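Local atomic coordinates of EccC5 (Mycobacterium xenopi RIVM700367, PDB entry 7B9F), a protein that probably serves as the FtsK/SpoIIIE-type ATPase component of the mycobacterial ESX-5 type VII secretion system, driving protein export across the inner membrane. Residues V213-Y221 against L300-T308. Residues are numbered along the deposited sequence; the frame is centred on the assembly and turned at random.
Sequences VSLLVEPWY and LFAGRGSFT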
ATOM      1  N   VAL C 213     -32.569   8.156 -19.245  1.00 84.37           N
ATOM      2  CA  VAL C 213     -33.879   8.771 -19.373  1.00 84.37           C
ATOM      3  C   VAL C 213     -34.039   9.213 -20.816  1.00 84.37           C
ATOM      4  O   VAL C 213     -33.192   9.942 -21.338  1.00 84.37           O
ATOM      5  CB  VAL C 213     -34.027   9.958 -18.411  1.00 84.37           C
ATOM      6  CG1 VAL C 213     -35.110  10.884 -18.872  1.00 84.37           C
ATOM      7  CG2 VAL C 213     -34.327   9.460 -17.024  1.00 84.37           C
ATOM      8  N   SER C 214     -35.106   8.770 -21.465  1.00 86.16           N
ATOM      9  CA  SER C 214     -35.305   9.059 -22.877  1.00 86.16           C
ATOM     10  C   SER C 214     -36.058  10.367 -23.032  1.00 86.16           C
ATOM     11  O   SER C 214     -37.144  10.533 -22.474  1.00 86.16           O
ATOM     12  CB  SER C 214     -36.072   7.942 -23.565  1.00 86.16           C
ATOM     13  OG  SER C 214     -36.393   8.331 -24.884  1.00 86.16           O
ATOM     14  N   LEU C 215     -35.486  11.287 -23.797  1.00 86.47           N
ATOM     15  CA  LEU C 215     -36.133  12.568 -24.011  1.00 86.47           C
ATOM     16  C   LEU C 215     -37.311  12.470 -24.960  1.00 86.47           C
ATOM     17  O   LEU C 215     -38.145  13.377 -24.984  1.00 86.47           O
ATOM     18  CB  LEU C 215     -35.127  13.573 -24.552  1.00 86.47           C
ATOM     19  CG  LEU C 215     -33.968  13.919 -23.629  1.00 86.47           C
ATOM     20  CD1 LEU C 215     -33.336  15.194 -24.091  1.00 86.47           C
ATOM     21  CD2 LEU C 215     -34.435  14.059 -22.198  1.00 86.47           C
ATOM     22  N   LEU C 216     -37.400  11.405 -25.741  1.00 88.46           N
ATOM     23  CA  LEU C 216     -38.412  11.318 -26.780  1.00 88.46           C
ATOM     24  C   LEU C 216     -39.698  10.648 -26.327  1.00 88.46           C
ATOM     25  O   LEU C 216     -40.645  10.585 -27.113  1.00 88.46           O
ATOM     26  CB  LEU C 216     -37.856  10.567 -27.987  1.00 88.46           C
ATOM     27  CG  LEU C 216     -36.596  11.139 -28.619  1.00 88.46           C
ATOM     28  CD1 LEU C 216     -36.159  10.265 -29.764  1.00 88.46           C
ATOM     29  CD2 LEU C 216     -36.859  12.542 -29.098  1.00 88.46           C
ATOM     30  N   VAL C 217     -39.774  10.154 -25.097  1.00 88.92           N
ATOM     31  CA  VAL C 217     -40.944   9.405 -24.655  1.00 88.92           C
ATOM     32  C   VAL C 217     -41.831  10.180 -23.705  1.00 88.92           C
ATOM     33  O   VAL C 217     -42.950   9.724 -23.426  1.00 88.92           O
ATOM     34  CB  VAL C 217     -40.544   8.064 -24.011  1.00 88.92           C
ATOM     35  CG1 VAL C 217     -39.695   7.266 -24.962  1.00 88.92           C
ATOM     36  CG2 VAL C 217     -39.804   8.319 -22.731  1.00 88.92           C
ATOM     37  N   GLU C 218     -41.390  11.320 -23.189  1.00 93.43           N
ATOM     38  CA  GLU C 218     -42.221  12.031 -22.237  1.00 93.43           C
ATOM     39  C   GLU C 218     -42.274  13.513 -22.566  1.00 93.43           C
ATOM     40  O   GLU C 218     -41.301  14.068 -23.075  1.00 93.43           O
ATOM     41  CB  GLU C 218     -41.703  11.850 -20.808  1.00 93.43           C
ATOM     42  CG  GLU C 218     -41.899  10.465 -20.240  1.00 93.43           C
ATOM     43  CD  GLU C 218     -43.356  10.093 -20.032  1.00 93.43           C
ATOM     44  OE1 GLU C 218     -44.229  10.988 -19.984  1.00 93.43           O
ATOM     45  OE2 GLU C 218     -43.631   8.884 -19.905  1.00 93.43           O
ATOM     46  N   PRO C 219     -43.403  14.171 -22.308  1.00 93.02           N
ATOM     47  CA  PRO C 219     -43.457  15.623 -22.510  1.00 93.02           C
ATOM     48  C   PRO C 219     -42.532  16.397 -21.607  1.00 93.02           C
ATOM     49  O   PRO C 219     -42.025  17.446 -22.016  1.00 93.02           O
ATOM     50  CB  PRO C 219     -44.927  15.958 -22.238  1.00 93.02           C
ATOM     51  CG  PRO C 219     -45.644  14.684 -22.302  1.00 93.02           C
ATOM     52  CD  PRO C 219     -44.699  13.634 -21.880  1.00 93.02           C
ATOM     53  N   TRP C 220     -42.298  15.919 -20.393  1.00 88.19           N
ATOM     54  CA  TRP C 220     -41.413  16.599 -19.466  1.00 88.19           C
ATOM     55  C   TRP C 220     -40.996  15.625 -18.388  1.00 88.19           C
ATOM     56  O   TRP C 220     -41.623  14.587 -18.190  1.00 88.19           O
ATOM     57  CB  TRP C 220     -42.071  17.831 -18.846  1.00 88.19           C
ATOM     58  CG  TRP C 220     -43.241  17.557 -17.977  1.00 88.19           C
ATOM     59  CD1 TRP C 220     -43.230  17.140 -16.686  1.00 88.19           C
ATOM     60  CD2 TRP C 220     -44.608  17.727 -18.327  1.00 88.19           C
ATOM     61  NE1 TRP C 220     -44.506  17.019 -16.214  1.00 88.19           N
ATOM     62  CE2 TRP C 220     -45.373  17.380 -17.208  1.00 88.19           C
ATOM     63  CE3 TRP C 220     -45.261  18.144 -19.481  1.00 88.19           C
ATOM     64  CZ2 TRP C 220     -46.751  17.423 -17.212  1.00 88.19           C
ATOM     65  CZ3 TRP C 220     -46.628  18.182 -19.483  1.00 88.19           C
ATOM     66  CH2 TRP C 220     -47.360  17.829 -18.359  1.00 88.19           C
ATOM     67  N   TYR C 221     -39.939  15.980 -17.688  1.00 85.06           N
ATOM     68  CA  TYR C 221     -39.562  15.316 -16.459  1.00 85.06           C
ATOM     69  C   TYR C 221     -39.450  16.366 -15.376  1.00 85.06           C
ATOM     70  O   TYR C 221     -39.161  17.528 -15.650  1.00 85.06           O
ATOM     71  CB  TYR C 221     -38.255  14.565 -16.604  1.00 85.06           C
ATOM     72  CG  TYR C 221     -38.346  13.415 -17.556  1.00 85.06           C
ATOM     73  CD1 TYR C 221     -38.109  13.589 -18.901  1.00 85.06           C
ATOM     74  CD2 TYR C 221     -38.680  12.153 -17.110  1.00 85.06           C
ATOM     75  CE1 TYR C 221     -38.197  12.542 -19.773  1.00 85.06           C
ATOM     76  CE2 TYR C 221     -38.772  11.100 -17.976  1.00 85.06           C
ATOM     77  CZ  TYR C 221     -38.532  11.301 -19.305  1.00 85.06           C
ATOM     78  OH  TYR C 221     -38.619  10.249 -20.177  1.00 85.06           O
ATOM     79  N   LEU C 300     -45.284  27.394 -32.019  1.00109.36           N
ATOM     80  CA  LEU C 300     -46.378  27.192 -32.959  1.00109.36           C
ATOM     81  C   LEU C 300     -46.610  25.721 -33.277  1.00109.36           C
ATOM     82  O   LEU C 300     -47.413  25.407 -34.158  1.00109.36           O
ATOM     83  CB  LEU C 300     -46.121  28.002 -34.234  1.00109.36           C
ATOM     84  CG  LEU C 300     -44.888  27.755 -35.111  1.00109.36           C
ATOM     85  CD1 LEU C 300     -45.040  26.618 -36.119  1.00109.36           C
ATOM     86  CD2 LEU C 300     -44.499  29.044 -35.815  1.00109.36           C
ATOM     87  N   PHE C 301     -45.930  24.822 -32.572  1.00108.23           N
ATOM     88  CA  PHE C 301     -46.050  23.387 -32.769  1.00108.23           C
ATOM     89  C   PHE C 301     -47.384  22.888 -32.216  1.00108.23           C
ATOM     90  O   PHE C 301     -48.224  23.655 -31.741  1.00108.23           O
ATOM     91  CB  PHE C 301     -44.897  22.668 -32.076  1.00108.23           C
ATOM     92  CG  PHE C 301     -43.548  22.912 -32.692  1.00108.23           C
ATOM     93  CD1 PHE C 301     -43.419  23.463 -33.953  1.00108.23           C
ATOM     94  CD2 PHE C 301     -42.401  22.612 -31.983  1.00108.23           C
ATOM     95  CE1 PHE C 301     -42.167  23.683 -34.499  1.00108.23           C
ATOM     96  CE2 PHE C 301     -41.152  22.829 -32.520  1.00108.23           C
ATOM     97  CZ  PHE C 301     -41.033  23.366 -33.776  1.00108.23           C
ATOM     98  N   ALA C 302     -47.581  21.578 -32.283  1.00106.97           N
ATOM     99  CA  ALA C 302     -48.743  20.933 -31.699  1.00106.97           C
ATOM    100  C   ALA C 302     -48.346  20.162 -30.447  1.00106.97           C
ATOM    101  O   ALA C 302     -47.180  20.119 -30.054  1.00106.97           O
ATOM    102  CB  ALA C 302     -49.409  20.005 -32.714  1.00106.97           C
ATOM    103  N   GLY C 303     -49.338  19.548 -29.807  1.00101.70           N
ATOM    104  CA  GLY C 303     -49.053  18.614 -28.736  1.00101.70           C
ATOM    105  C   GLY C 303     -48.329  17.393 -29.263  1.00101.70           C
ATOM    106  O   GLY C 303     -48.466  17.016 -30.423  1.00101.70           O
ATOM    107  N   ARG C 304     -47.539  16.771 -28.400  1.00 97.89           N
ATOM    108  CA  ARG C 304     -46.548  15.821 -28.879  1.00 97.89           C
ATOM    109  C   ARG C 304     -47.123  14.431 -29.095  1.00 97.89           C
ATOM    110  O   ARG C 304     -48.026  13.998 -28.375  1.00 97.89           O
ATOM    111  CB  ARG C 304     -45.386  15.712 -27.914  1.00 97.89           C
ATOM    112  CG  ARG C 304     -45.757  15.181 -26.586  1.00 97.89           C
ATOM    113  CD  ARG C 304     -44.515  15.170 -25.823  1.00 97.89           C
ATOM    114  NE  ARG C 304     -43.618  14.189 -26.404  1.00 97.89           N
ATOM    115  CZ  ARG C 304     -42.325  14.121 -26.140  1.00 97.89           C
ATOM    116  NH1 ARG C 304     -41.773  14.989 -25.313  1.00 97.89           N
ATOM    117  NH2 ARG C 304     -41.577  13.191 -26.713  1.00 97.89           N
ATOM    118  N   GLY C 305     -46.617  13.754 -30.119  1.00 97.92           N
ATOM    119  CA  GLY C 305     -46.754  12.318 -30.226  1.00 97.92           C
ATOM    120  C   GLY C 305     -45.528  11.642 -29.653  1.00 97.92           C
ATOM    121  O   GLY C 305     -44.412  11.918 -30.097  1.00 97.92           O
ATOM    122  N   SER C 306     -45.715  10.772 -28.666  1.00 92.17           N
ATOM    123  CA  SER C 306     -44.595  10.067 -28.064  1.00 92.17           C
ATOM    124  C   SER C 306     -43.971   9.097 -29.058  1.00 92.17           C
ATOM    125  O   SER C 306     -44.637   8.578 -29.954  1.00 92.17           O
ATOM    126  CB  SER C 306     -45.058   9.313 -26.827  1.00 92.17           C
ATOM    127  OG  SER C 306     -45.760  10.177 -25.962  1.00 92.17           O
ATOM    128  N   PHE C 307     -42.674   8.864 -28.901  1.00 99.53           N
ATOM    129  CA  PHE C 307     -41.905   8.043 -29.834  1.00 99.53           C
ATOM    130  C   PHE C 307     -41.921   6.603 -29.345  1.00 99.53           C
ATOM    131  O   PHE C 307     -41.165   6.237 -28.445  1.00 99.53           O
ATOM    132  CB  PHE C 307     -40.484   8.577 -29.945  1.00 99.53           C
ATOM    133  CG  PHE C 307     -39.662   7.929 -31.018  1.00 99.53           C
ATOM    134  CD1 PHE C 307     -38.901   6.804 -30.751  1.00 99.53           C
ATOM    135  CD2 PHE C 307     -39.627   8.467 -32.291  1.00 99.53           C
ATOM    136  CE1 PHE C 307     -38.137   6.221 -31.740  1.00 99.53           C
ATOM    137  CE2 PHE C 307     -38.862   7.888 -33.283  1.00 99.53           C
ATOM    138  CZ  PHE C 307     -38.119   6.764 -33.008  1.00 99.53           C
ATOM    139  N   THR C 308     -42.768   5.777 -29.949  1.00101.01           N
ATOM    140  CA  THR C 308     -42.870   4.371 -29.563  1.00101.01           C
ATOM    141  C   THR C 308     -41.635   3.584 -29.984  1.00101.01           C
ATOM    142  O   THR C 308     -41.567   2.371 -29.795  1.00101.01           O
ATOM    143  CB  THR C 308     -44.109   3.700 -30.176  1.00101.01           C
ATOM    144  OG1 THR C 308     -44.098   3.883 -31.596  1.00101.01           O
ATOM    145  CG2 THR C 308     -45.381   4.298 -29.604  1.00101.01           C
TER
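Leu-215 sets its carbonyl O at the edge of the Arg-304 guanidinium, just past the strand end at Ser-214, whose own carbonyl O takes a hydrogen bond from Tyr-221 OH at 2.7 Å. The Leu-215 side chain turns away from 300-308, onto strands 322-328 and 346-350.

Leu-216 O accepts the backbone hydrogen bond from Phe-307 N, 3.2 Å long with an N-H...O angle of 154°. The same O lies beside Arg-304 NH2, near the guanidinium plane. Leu-216 CB packs on Phe-307 CB at 3.8 Å. Phe-307 CG is anti to the backbone N (chi1 -172°): CB points toward 213-221, but the end of the ring leads away, with one face turned to Leu-216 CD1.

The turn links strand 209-214, outermost in the mixed sheet of this chain, to 220-224. The latter belongs to a parallel run with 346-350, 322-328, 250-256 and 282-287, consistent with an ATPase-like alpha/beta fold. The contact joins this turn to the loop leading from 282-287 to 322-328.

Val-217 touches the carbonyl O of Phe-307 with CG1. The Glu-218 carbonyl group lies against one guanidinium face, with C over it. Its carboxylate makes salt bridges with Arg-379 and Arg-363. The Pro-219 ring crosses the Arg-304 chain at about a right angle, with CB 3.7 Å from Arg-304 CD. Beyond CD, a bend at chi3 (-67°) brings the guanidinium beside the turn.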